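Local coordinates for glycoside hydrolase family protein (PDB 6Q2F) that probably releases terminal alpha-L-rhamnose from rhamnosylated substrates by hydrolysis, as an alpha-L-rhamnosidase with an alpha/beta barrel and attached beta domains, at residues P40-A45 / E929-E934; Y382-K385 / M390-D393; L666-G671 / A719-L724. One frame throughout, in Å; residues are numbered along the deposited sequence.

How the contacts relate
Contact 3 is wholly buried, joining helices 657-670 and 712-726 on the outside of the barrel; contacts 1 and 2 are only partly buried. Contacts 1 and 3 are neighbours, their centres 13 Å apart: helix 712-726 takes part in contact 3 and also touches both segments of contact 1, with a probable hydrogen bond from Arg720 NH1 to Pro933 O. Contact 2 lies on the opposite side of the chain's centre, its nearest atoms about 17 Å from contact 3 and about 33 Å from contact 1. The chemistry differs: an aromatic ring is met by leucine and glutamate in contact 1 and by two serines in contact 3, whereas contact 2 rests on paired hydroxyls.

Contact 1 (P40-A45 / E929-E934); sequences PSLEQA and ELWHPE
Glu43 and Leu42, in the first turn of helix 42-47, meet the six-membered end of the Trp931 indole on strand 926-932. In Glu43 the chain leaves CB beside the backbone N (chi1 -69°) and bends at chi2 (79°), which carries its outer half across the edge of the six-membered ring. CG is the first atom to touch, 3.6 Å from Trp931 CH2. CD follows at 3.7 Å from the same CH2, and at the tip OE2 stands 3.5 Å from Trp931 CZ2, at the ring edge and near its plane. The carboxylate is turned 53° from the indole, so it lies neither flat along the ring plane nor square to it. Leu42 takes the neighbouring corner: its CG lies 3.8 Å from Trp931 CZ3, and its carbonyl O comes to 3.7 Å from CZ3, also at the edge. No hydrogen bond crosses. Glu43 OE2 has a long, weak ion pair with Arg967, while Glu929 is salt-bridged to Lys968. The helix start is fixed within its own segment by a capping box: Ser41 OG accepts from Gln44 N at 3.1 Å, and Ser41 N donates to Gln44 OE1 at 2.9 Å. Phe46 also meets the Trp931 ring. Here the N-terminal helix, which precedes the first barrel strand, is seated largely on Trp931 against the antiparallel sheet that contains strands 926-932 and 961-967, with Leu42 also touching Arg967.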
ATOM      1  N   PRO A  40       2.056 -34.750  -5.990  1.00 69.24           N
ATOM      2  CA  PRO A  40       2.285 -34.874  -4.543  1.00 62.70           C
ATOM      3  C   PRO A  40       1.046 -34.521  -3.738  1.00 57.43           C
ATOM      4  O   PRO A  40       0.273 -33.632  -4.103  1.00 51.15           O
ATOM      5  CB  PRO A  40       3.432 -33.889  -4.265  1.00 54.43           C
ATOM      6  CG  PRO A  40       3.450 -32.979  -5.409  1.00 62.71           C
ATOM      7  CD  PRO A  40       2.993 -33.785  -6.589  1.00 65.63           C
ATOM      8  N   SER A  41       0.861 -35.245  -2.638  1.00 55.82           N
ATOM      9  CA  SER A  41      -0.186 -34.907  -1.690  1.00 51.81           C
ATOM     10  C   SER A  41       0.113 -33.573  -1.022  1.00 49.77           C
ATOM     11  O   SER A  41       1.234 -33.054  -1.076  1.00 42.99           O
ATOM     12  CB  SER A  41      -0.305 -35.978  -0.621  1.00 46.83           C
ATOM     13  OG  SER A  41       0.858 -35.972   0.186  1.00 51.48           O
ATOM     14  N   LEU A  42      -0.911 -33.023  -0.367  1.00 45.84           N
ATOM     15  CA  LEU A  42      -0.699 -31.799   0.390  1.00 43.18           C
ATOM     16  C   LEU A  42       0.298 -32.023   1.528  1.00 44.73           C
ATOM     17  O   LEU A  42       1.087 -31.125   1.854  1.00 43.18           O
ATOM     18  CB  LEU A  42      -2.026 -31.274   0.922  1.00 35.79           C
ATOM     19  CG  LEU A  42      -1.980 -29.872   1.527  1.00 34.99           C
ATOM     20  CD1 LEU A  42      -1.521 -28.851   0.481  1.00 30.72           C
ATOM     21  CD2 LEU A  42      -3.360 -29.500   2.126  1.00 31.09           C
ATOM     22  N   GLU A  43       0.295 -33.223   2.121  1.00 40.27           N
ATOM     23  CA  GLU A  43       1.252 -33.525   3.183  1.00 42.67           C
ATOM     24  C   GLU A  43       2.678 -33.514   2.658  1.00 37.93           C
ATOM     25  O   GLU A  43       3.583 -32.997   3.319  1.00 37.66           O
ATOM     26  CB  GLU A  43       0.943 -34.876   3.823  1.00 48.38           C
ATOM     27  CG  GLU A  43      -0.351 -34.926   4.653  1.00 56.14           C
ATOM     28  CD  GLU A  43      -1.608 -35.048   3.802  1.00 66.47           C
ATOM     29  OE1 GLU A  43      -1.494 -35.267   2.579  1.00 70.15           O
ATOM     30  OE2 GLU A  43      -2.715 -34.922   4.365  1.00 76.33           O
ATOM     31  N   GLN A  44       2.899 -34.091   1.477  1.00 37.53           N
ATOM     32  CA  GLN A  44       4.237 -34.097   0.891  1.00 40.24           C
ATOM     33  C   GLN A  44       4.658 -32.694   0.480  1.00 38.95           C
ATOM     34  O   GLN A  44       5.789 -32.278   0.739  1.00 37.42           O
ATOM     35  CB  GLN A  44       4.285 -35.041  -0.313  1.00 46.92           C
ATOM     36  CG  GLN A  44       4.096 -36.515   0.058  1.00 57.58           C
ATOM     37  CD  GLN A  44       3.828 -37.405  -1.152  1.00 63.94           C
ATOM     38  OE1 GLN A  44       3.091 -37.033  -2.074  1.00 63.84           O
ATOM     39  NE2 GLN A  44       4.431 -38.594  -1.150  1.00 66.65           N
ATOM     40  N   ALA A  45       3.758 -31.949  -0.170  1.00 35.38           N
ATOM     41  CA  ALA A  45       4.082 -30.574  -0.529  1.00 31.18           C
ATOM     42  C   ALA A  45       4.388 -29.755   0.717  1.00 33.79           C
ATOM     43  O   ALA A  45       5.294 -28.916   0.710  1.00 28.29           O
ATOM     44  CB  ALA A  45       2.934 -29.950  -1.327  1.00 31.12           C
ATOM     45  N   GLU A 929      -6.503 -31.845  12.305  1.00 34.25           N
ATOM     46  CA  GLU A 929      -5.112 -32.046  12.678  1.00 39.40           C
ATOM     47  C   GLU A 929      -4.419 -30.695  12.687  1.00 38.61           C
ATOM     48  O   GLU A 929      -4.763 -29.804  11.901  1.00 31.75           O
ATOM     49  CB  GLU A 929      -4.384 -32.977  11.706  1.00 41.00           C
ATOM     50  CG  GLU A 929      -4.769 -34.444  11.820  1.00 35.79           C
ATOM     51  CD  GLU A 929      -3.945 -35.329  10.894  1.00 46.47           C
ATOM     52  OE1 GLU A 929      -3.551 -34.850   9.802  1.00 48.99           O
ATOM     53  OE2 GLU A 929      -3.676 -36.493  11.267  1.00 54.33           O
ATOM     54  N   LEU A 930      -3.454 -30.540  13.595  1.00 34.20           N
ATOM     55  CA  LEU A 930      -2.586 -29.368  13.549  1.00 32.56           C
ATOM     56  C   LEU A 930      -1.439 -29.607  12.581  1.00 37.05           C
ATOM     57  O   LEU A 930      -0.760 -30.637  12.659  1.00 41.73           O
ATOM     58  CB  LEU A 930      -2.013 -29.033  14.924  1.00 31.18           C
ATOM     59  CG  LEU A 930      -2.990 -28.791  16.058  1.00 36.15           C
ATOM     60  CD1 LEU A 930      -2.229 -28.462  17.340  1.00 30.92           C
ATOM     61  CD2 LEU A 930      -3.963 -27.699  15.684  1.00 29.52           C
ATOM     62  N   TRP A 931      -1.210 -28.650  11.679  1.00 33.77           N
ATOM     63  CA  TRP A 931      -0.052 -28.662  10.794  1.00 27.31           C
ATOM     64  C   TRP A 931       0.884 -27.532  11.185  1.00 29.13           C
ATOM     65  O   TRP A 931       0.456 -26.386  11.312  1.00 31.98           O
ATOM     66  CB  TRP A 931      -0.458 -28.516   9.327  1.00 27.07           C
ATOM     67  CG  TRP A 931      -1.196 -29.680   8.767  1.00 29.12           C
ATOM     68  CD1 TRP A 931      -2.033 -30.522   9.438  1.00 33.99           C
ATOM     69  CD2 TRP A 931      -1.169 -30.142   7.406  1.00 31.43           C
ATOM     70  NE1 TRP A 931      -2.527 -31.482   8.583  1.00 33.50           N
ATOM     71  CE2 TRP A 931      -2.016 -31.268   7.330  1.00 30.97           C
ATOM     72  CE3 TRP A 931      -0.496 -29.721   6.250  1.00 27.34           C
ATOM     73  CZ2 TRP A 931      -2.218 -31.974   6.150  1.00 31.68           C
ATOM     74  CZ3 TRP A 931      -0.698 -30.420   5.070  1.00 28.66           C
ATOM     75  CH2 TRP A 931      -1.555 -31.536   5.027  1.00 31.75           C
ATOM     76  N   HIS A 932       2.157 -27.860  11.394  1.00 28.10           N
ATOM     77  CA  HIS A 932       3.118 -26.897  11.909  1.00 33.31           C
ATOM     78  C   HIS A 932       4.051 -26.459  10.796  1.00 28.66           C
ATOM     79  O   HIS A 932       4.791 -27.297  10.261  1.00 27.24           O
ATOM     80  CB  HIS A 932       3.924 -27.500  13.060  1.00 28.75           C
ATOM     81  CG  HIS A 932       3.100 -27.905  14.233  1.00 31.36           C
ATOM     82  ND1 HIS A 932       2.660 -27.005  15.181  1.00 36.26           N
ATOM     83  CD2 HIS A 932       2.671 -29.126  14.638  1.00 37.75           C
ATOM     84  CE1 HIS A 932       1.985 -27.659  16.113  1.00 38.94           C
ATOM     85  NE2 HIS A 932       1.976 -28.944  15.806  1.00 39.24           N
ATOM     86  N   PRO A 933       4.064 -25.184  10.405  1.00 30.09           N
ATOM     87  CA  PRO A 933       4.982 -24.771   9.324  1.00 32.56           C
ATOM     88  C   PRO A 933       6.447 -24.771   9.731  1.00 35.33           C
ATOM     89  O   PRO A 933       7.309 -24.782   8.839  1.00 30.97           O
ATOM     90  CB  PRO A 933       4.491 -23.361   8.953  1.00 26.41           C
ATOM     91  CG  PRO A 933       3.710 -22.886  10.153  1.00 29.33           C
ATOM     92  CD  PRO A 933       3.070 -24.142  10.728  1.00 27.66           C
ATOM     93  N   GLU A 934       6.762 -24.738  11.036  1.00 29.94           N
ATOM     94  CA  GLU A 934       8.158 -24.840  11.463  1.00 30.70           C
ATOM     95  C   GLU A 934       8.784 -26.126  10.961  1.00 33.05           C
ATOM     96  O   GLU A 934       9.959 -26.149  10.590  1.00 34.30           O
ATOM     97  CB  GLU A 934       8.285 -24.790  12.990  1.00 28.76           C
ATOM     98  CG  GLU A 934       8.070 -23.429  13.647  1.00 29.53           C
ATOM     99  CD  GLU A 934       6.599 -23.106  13.858  1.00 35.17           C
ATOM    100  OE1 GLU A 934       5.754 -23.807  13.269  1.00 36.98           O
ATOM    101  OE2 GLU A 934       6.294 -22.152  14.600  1.00 35.69           O
TER

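Contact 2 (Y382-K385 / M390-D393); sequences YETK and MSRD
The connection that leaves strand 366-374 for strand 413-414 holds this contact: Thr384 on the single helical turn 382-385 meets Ser391 in the loop that follows. The chain doubles back quickly enough to bring the CA atoms of Thr384 and Met390, a selenomethionine, to 5.6 Å apart. Ser391 OG donates a hydrogen bond to Thr384 OG1. The modelled separation of 2.4 Å between these two oxygens is very short, and its exact value is doubtful. Thr384 presents OG1 to the loop by setting it anti to its own backbone N (chi1 179°), leaving CG2 between the backbone N and the carbonyl carbon. That methyl lies alongside the hydroxyl pair, 3.4 Å from Ser391 OG. Ser391 N is also close to Thr384 OG1, but the angle is too poor for a bond. The threonine hydroxyl also bonds to the backbone oxygen of Val389, just before the loop segment, and this is the sounder partner of the buried group. The carbonyl of Thr384 itself receives Tyr394 OH. Further out, Lys385 makes a salt bridge to Asp547 on helix 543-575, and Met390 packs on Leu592. The bonds of Thr384 OG1 to Val389 O and of Tyr394 OH to Thr384 O close a tight turn after a one-turn helix, within the connection from one antiparallel sheet to another.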
ATOM      1  N   TYR A 382     -12.158  24.245  -5.452  1.00 38.81           N
ATOM      2  CA  TYR A 382     -12.168  23.665  -6.793  1.00 32.92           C
ATOM      3  C   TYR A 382     -10.841  22.994  -7.121  1.00 31.95           C
ATOM      4  O   TYR A 382     -10.816  21.985  -7.833  1.00 35.18           O
ATOM      5  CB  TYR A 382     -12.516  24.730  -7.843  1.00 34.62           C
ATOM      6  CG  TYR A 382     -11.353  25.546  -8.380  1.00 39.19           C
ATOM      7  CD1 TYR A 382     -10.593  25.091  -9.457  1.00 35.93           C
ATOM      8  CD2 TYR A 382     -11.017  26.767  -7.812  1.00 34.19           C
ATOM      9  CE1 TYR A 382      -9.526  25.824  -9.942  1.00 34.92           C
ATOM     10  CE2 TYR A 382      -9.960  27.513  -8.295  1.00 40.78           C
ATOM     11  CZ  TYR A 382      -9.217  27.038  -9.363  1.00 42.20           C
ATOM     12  OH  TYR A 382      -8.156  27.784  -9.842  1.00 40.69           O
ATOM     13  N   GLU A 383      -9.723  23.545  -6.627  1.00 32.33           N
ATOM     14  CA  GLU A 383      -8.421  22.962  -6.942  1.00 29.14           C
ATOM     15  C   GLU A 383      -8.373  21.485  -6.565  1.00 34.75           C
ATOM     16  O   GLU A 383      -7.944  20.646  -7.366  1.00 34.80           O
ATOM     17  CB  GLU A 383      -7.299  23.737  -6.243  1.00 31.03           C
ATOM     18  CG  GLU A 383      -7.157  25.198  -6.706  1.00 33.77           C
ATOM     19  CD  GLU A 383      -7.842  26.153  -5.768  1.00 40.85           C
ATOM     20  OE1 GLU A 383      -8.641  25.670  -4.942  1.00 43.81           O
ATOM     21  OE2 GLU A 383      -7.604  27.377  -5.843  1.00 43.35           O
ATOM     22  N   THR A 384      -8.818  21.137  -5.352  1.00 35.16           N
ATOM     23  CA  THR A 384      -8.780  19.727  -4.973  1.00 30.43           C
ATOM     24  C   THR A 384      -9.864  18.934  -5.697  1.00 31.53           C
ATOM     25  O   THR A 384      -9.619  17.804  -6.129  1.00 35.28           O
ATOM     26  CB  THR A 384      -8.870  19.547  -3.447  1.00 28.02           C
ATOM     27  OG1 THR A 384      -8.858  18.146  -3.123  1.00 29.53           O
ATOM     28  CG2 THR A 384     -10.102  20.175  -2.862  1.00 27.74           C
ATOM     29  N   LYS A 385     -11.051  19.524  -5.885  1.00 38.23           N
ATOM     30  CA  LYS A 385     -12.124  18.801  -6.571  1.00 38.50           C
ATOM     31  C   LYS A 385     -11.778  18.530  -8.027  1.00 32.33           C
ATOM     32  O   LYS A 385     -12.246  17.541  -8.595  1.00 29.88           O
ATOM     33  CB  LYS A 385     -13.446  19.571  -6.485  1.00 34.51           C
ATOM     34  CG  LYS A 385     -14.070  19.598  -5.093  1.00 33.03           C
ATOM     35  CD  LYS A 385     -15.197  20.640  -5.024  1.00 31.82           C
ATOM     36  CE  LYS A 385     -15.832  20.684  -3.624  1.00 35.20           C
ATOM     37  NZ  LYS A 385     -16.820  21.793  -3.482  1.00 34.49           N
HETATM   38  N   MSE A 390      -5.024  16.221  -3.646  1.00 31.45           N
HETATM   39  CA  MSE A 390      -5.927  15.222  -3.106  1.00 38.37           C
HETATM   40  C   MSE A 390      -6.691  15.700  -1.881  1.00 43.02           C
HETATM   41  O   MSE A 390      -6.189  16.498  -1.094  1.00 42.66           O
HETATM   42  CB  MSE A 390      -5.152  13.942  -2.756  1.00 30.19           C
HETATM   43  CG  MSE A 390      -4.718  13.153  -3.987  1.00 25.09           C
HETATM   44 SE   MSE A 390      -6.216  12.722  -5.131  0.82 30.05          SE
HETATM   45  CE  MSE A 390      -6.077  14.187  -6.440  1.00 30.97           C
ATOM     46  N   SER A 391      -7.924  15.225  -1.731  1.00 36.41           N
ATOM     47  CA  SER A 391      -8.618  15.288  -0.457  1.00 32.10           C
ATOM     48  C   SER A 391      -8.846  13.857  -0.002  1.00 34.48           C
ATOM     49  O   SER A 391      -9.000  12.950  -0.824  1.00 35.06           O
ATOM     50  CB  SER A 391      -9.944  16.068  -0.551  1.00 28.06           C
ATOM     51  OG  SER A 391      -9.717  17.401  -0.965  1.00 32.39           O
ATOM     52  N   ARG A 392      -8.807  13.652   1.284  1.00 33.07           N
ATOM     53  CA  ARG A 392      -9.000  12.357   1.824  1.00 34.90           C
ATOM     54  C   ARG A 392     -10.404  11.844   1.599  1.00 36.67           C
ATOM     55  O   ARG A 392     -10.617  10.707   1.321  1.00 41.63           O
ATOM     56  CB  ARG A 392      -8.639  12.378   3.286  1.00 44.81           C
ATOM     57  CG  ARG A 392      -8.902  11.075   3.972  1.00 65.56           C
ATOM     58  CD  ARG A 392      -8.616  11.147   5.451  1.00 79.81           C
ATOM     59  NE  ARG A 392      -7.949   9.925   5.878  1.00 89.11           N
ATOM     60  CZ  ARG A 392      -6.934   9.350   5.231  1.00 83.04           C
ATOM     61  NH1 ARG A 392      -6.470   9.846   4.102  1.00 83.20           N
ATOM     62  NH2 ARG A 392      -6.403   8.265   5.716  1.00 73.96           N
ATOM     63  N   ASP A 393     -11.363  12.720   1.730  1.00 37.81           N
ATOM     64  CA  ASP A 393     -12.785  12.402   1.637  1.00 37.69           C
ATOM     65  C   ASP A 393     -13.448  13.562   0.915  1.00 35.25           C
ATOM     66  O   ASP A 393     -13.661  14.623   1.506  1.00 34.77           O
ATOM     67  CB  ASP A 393     -13.399  12.193   3.025  1.00 36.98           C
ATOM     68  CG  ASP A 393     -14.898  11.924   2.970  1.00 46.49           C
ATOM     69  OD1 ASP A 393     -15.441  11.715   1.861  1.00 42.50           O
ATOM     70  OD2 ASP A 393     -15.528  11.897   4.043  1.00 47.08           O
TER

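Contact 3 (L666-G671 / A719-L724); sequences LEFVTG and ARSSLL
The carbonyl O of Leu666, a residue two before the Phe668 that meets Ser721 and Ser722, is gripped twice within its own helix. Thr670 OG1 donates to it at 2.7 Å, approaching from 27° out of the carbonyl plane, and Thr670 N adds a weak bond. Gly671 follows with positive phi (124°), ending helix 657-670 in a Schellman motif. One turn back, Phe668 reaches across to helix 712-726. Ser721 CB lies over one face of its ring, 3.8 Å from the Phe668 centroid and 27° off the normal, a CH-pi contact displaced toward the rim. The nearest ring atom is CE2, at 3.4 Å from Ser721 CB. Both helices belong to the alpha/beta barrel, probably the catalytic domain: helix 657-670 connects the parallel strands 642-649 and 674-677, and helix 712-726 comes later in the chain. Ser722 meets the same ring at its edge, near the plane, with OG 3.5 Å from Phe668 CE1. Neither serine hydroxyl bonds across the contact. Each sits beside its own backbone N and turns back along its helix, Ser721 OG to Tyr717 O and Ser722 OG to Ile718 O, so both buried hydroxyls have carbonyl partners while the CB of Ser721 faces the ring. Tyr906 of the antiparallel beta domain also packs on Phe668. Next to Phe668 in sequence, Glu667 bonds through OE1 to Ser645 OG on barrel strand 642-649, whose Glu644 belongs to the sodium site.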
ATOM      1  N   LEU A 666       1.332 -11.682  10.471  1.00 31.10           N
ATOM      2  CA  LEU A 666       0.317 -10.668  10.229  1.00 25.83           C
ATOM      3  C   LEU A 666      -0.007 -10.564   8.738  1.00 27.79           C
ATOM      4  O   LEU A 666      -1.174 -10.445   8.359  1.00 24.96           O
ATOM      5  CB  LEU A 666       0.783  -9.326  10.801  1.00 27.37           C
ATOM      6  CG  LEU A 666      -0.156  -8.161  10.460  1.00 32.91           C
ATOM      7  CD1 LEU A 666      -1.560  -8.377  11.109  1.00 30.22           C
ATOM      8  CD2 LEU A 666       0.443  -6.820  10.897  1.00 28.42           C
ATOM      9  N   GLU A 667       1.011 -10.637   7.874  1.00 28.72           N
ATOM     10  CA  GLU A 667       0.751 -10.666   6.438  1.00 26.83           C
ATOM     11  C   GLU A 667      -0.071 -11.890   6.060  1.00 32.71           C
ATOM     12  O   GLU A 667      -1.019 -11.805   5.264  1.00 29.39           O
ATOM     13  CB  GLU A 667       2.065 -10.676   5.672  1.00 20.54           C
ATOM     14  CG  GLU A 667       2.882  -9.417   5.838  1.00 24.49           C
ATOM     15  CD  GLU A 667       4.186  -9.514   5.092  1.00 29.07           C
ATOM     16  OE1 GLU A 667       4.212 -10.151   4.021  1.00 29.04           O
ATOM     17  OE2 GLU A 667       5.179  -8.962   5.591  1.00 30.14           O
ATOM     18  N   PHE A 668       0.300 -13.049   6.610  1.00 26.71           N
ATOM     19  CA  PHE A 668      -0.414 -14.281   6.304  1.00 27.55           C
ATOM     20  C   PHE A 668      -1.890 -14.177   6.692  1.00 30.89           C
ATOM     21  O   PHE A 668      -2.772 -14.482   5.884  1.00 32.47           O
ATOM     22  CB  PHE A 668       0.263 -15.447   7.014  1.00 29.70           C
ATOM     23  CG  PHE A 668       1.544 -15.905   6.348  1.00 28.80           C
ATOM     24  CD1 PHE A 668       1.658 -15.911   4.967  1.00 25.91           C
ATOM     25  CD2 PHE A 668       2.616 -16.350   7.103  1.00 27.70           C
ATOM     26  CE1 PHE A 668       2.805 -16.348   4.348  1.00 22.86           C
ATOM     27  CE2 PHE A 668       3.791 -16.770   6.492  1.00 32.20           C
ATOM     28  CZ  PHE A 668       3.880 -16.776   5.110  1.00 26.35           C
ATOM     29  N   VAL A 669      -2.181 -13.729   7.920  1.00 24.83           N
ATOM     30  CA  VAL A 669      -3.565 -13.740   8.392  1.00 23.95           C
ATOM     31  C   VAL A 669      -4.392 -12.633   7.731  1.00 27.61           C
ATOM     32  O   VAL A 669      -5.625 -12.688   7.755  1.00 27.47           O
ATOM     33  CB  VAL A 669      -3.601 -13.640   9.929  1.00 27.79           C
ATOM     34  CG1 VAL A 669      -3.455 -12.184  10.402  1.00 24.28           C
ATOM     35  CG2 VAL A 669      -4.879 -14.292  10.475  1.00 24.78           C
ATOM     36  N   THR A 670      -3.746 -11.656   7.068  1.00 25.14           N
ATOM     37  CA  THR A 670      -4.483 -10.653   6.313  1.00 21.76           C
ATOM     38  C   THR A 670      -4.784 -11.094   4.886  1.00 30.15           C
ATOM     39  O   THR A 670      -5.615 -10.465   4.222  1.00 32.34           O
ATOM     40  CB  THR A 670      -3.708  -9.339   6.304  1.00 24.26           C
ATOM     41  OG1 THR A 670      -3.318  -9.029   7.645  1.00 25.06           O
ATOM     42  CG2 THR A 670      -4.592  -8.168   5.767  1.00 28.02           C
ATOM     43  N   GLY A 671      -4.154 -12.166   4.401  1.00 25.92           N
ATOM     44  CA  GLY A 671      -4.429 -12.683   3.066  1.00 23.68           C
ATOM     45  C   GLY A 671      -3.213 -12.798   2.169  1.00 23.21           C
ATOM     46  O   GLY A 671      -3.335 -13.293   1.040  1.00 20.75           O
ATOM     47  N   ALA A 719       7.561 -20.633   3.269  1.00 20.97           N
ATOM     48  CA  ALA A 719       7.098 -21.416   2.126  1.00 20.36           C
ATOM     49  C   ALA A 719       5.983 -22.380   2.518  1.00 26.39           C
ATOM     50  O   ALA A 719       5.050 -22.600   1.742  1.00 27.36           O
ATOM     51  CB  ALA A 719       8.264 -22.189   1.512  1.00 20.20           C
ATOM     52  N   ARG A 720       6.072 -22.990   3.705  1.00 29.96           N
ATOM     53  CA  ARG A 720       5.027 -23.923   4.114  1.00 27.39           C
ATOM     54  C   ARG A 720       3.733 -23.191   4.411  1.00 29.02           C
ATOM     55  O   ARG A 720       2.644 -23.671   4.084  1.00 26.27           O
ATOM     56  CB  ARG A 720       5.454 -24.731   5.342  1.00 24.34           C
ATOM     57  CG  ARG A 720       6.565 -25.680   5.052  1.00 25.84           C
ATOM     58  CD  ARG A 720       6.802 -26.641   6.200  1.00 26.44           C
ATOM     59  NE  ARG A 720       7.833 -27.601   5.851  1.00 28.58           N
ATOM     60  CZ  ARG A 720       9.021 -27.633   6.431  1.00 32.42           C
ATOM     61  NH1 ARG A 720       9.302 -26.767   7.394  1.00 31.18           N
ATOM     62  NH2 ARG A 720       9.922 -28.525   6.058  1.00 35.03           N
ATOM     63  N   SER A 721       3.832 -22.042   5.067  1.00 24.19           N
ATOM     64  CA  SER A 721       2.644 -21.260   5.357  1.00 28.36           C
ATOM     65  C   SER A 721       1.997 -20.784   4.067  1.00 30.63           C
ATOM     66  O   SER A 721       0.774 -20.848   3.915  1.00 26.64           O
ATOM     67  CB  SER A 721       3.025 -20.082   6.250  1.00 21.80           C
ATOM     68  OG  SER A 721       3.494 -20.547   7.499  1.00 30.17           O
ATOM     69  N   SER A 722       2.819 -20.307   3.124  1.00 27.04           N
ATOM     70  CA  SER A 722       2.309 -19.825   1.847  1.00 21.80           C
ATOM     71  C   SER A 722       1.602 -20.941   1.095  1.00 25.94           C
ATOM     72  O   SER A 722       0.551 -20.719   0.491  1.00 28.68           O
ATOM     73  CB  SER A 722       3.460 -19.275   0.997  1.00 16.83           C
ATOM     74  OG  SER A 722       4.166 -18.241   1.676  1.00 23.29           O
ATOM     75  N   LEU A 723       2.173 -22.155   1.124  1.00 25.72           N
ATOM     76  CA  LEU A 723       1.571 -23.281   0.411  1.00 23.88           C
ATOM     77  C   LEU A 723       0.126 -23.492   0.844  1.00 28.42           C
ATOM     78  O   LEU A 723      -0.793 -23.513   0.008  1.00 27.29           O
ATOM     79  CB  LEU A 723       2.392 -24.557   0.641  1.00 22.67           C
ATOM     80  CG  LEU A 723       1.683 -25.838   0.201  1.00 30.43           C
ATOM     81  CD1 LEU A 723       1.556 -25.916  -1.341  1.00 24.02           C
ATOM     82  CD2 LEU A 723       2.336 -27.100   0.780  1.00 25.19           C
ATOM     83  N   LEU A 724      -0.093 -23.654   2.155  1.00 25.61           N
ATOM     84  CA  LEU A 724      -1.457 -23.870   2.638  1.00 28.67           C
ATOM     85  C   LEU A 724      -2.333 -22.660   2.343  1.00 27.73           C
ATOM     86  O   LEU A 724      -3.509 -22.806   1.979  1.00 25.15           O
ATOM     87  CB  LEU A 724      -1.437 -24.175   4.126  1.00 23.28           C
ATOM     88  CG  LEU A 724      -0.620 -25.416   4.551  1.00 26.25           C
ATOM     89  CD1 LEU A 724      -0.859 -25.803   6.027  1.00 24.21           C
ATOM     90  CD2 LEU A 724      -1.023 -26.591   3.688  1.00 24.20           C
TER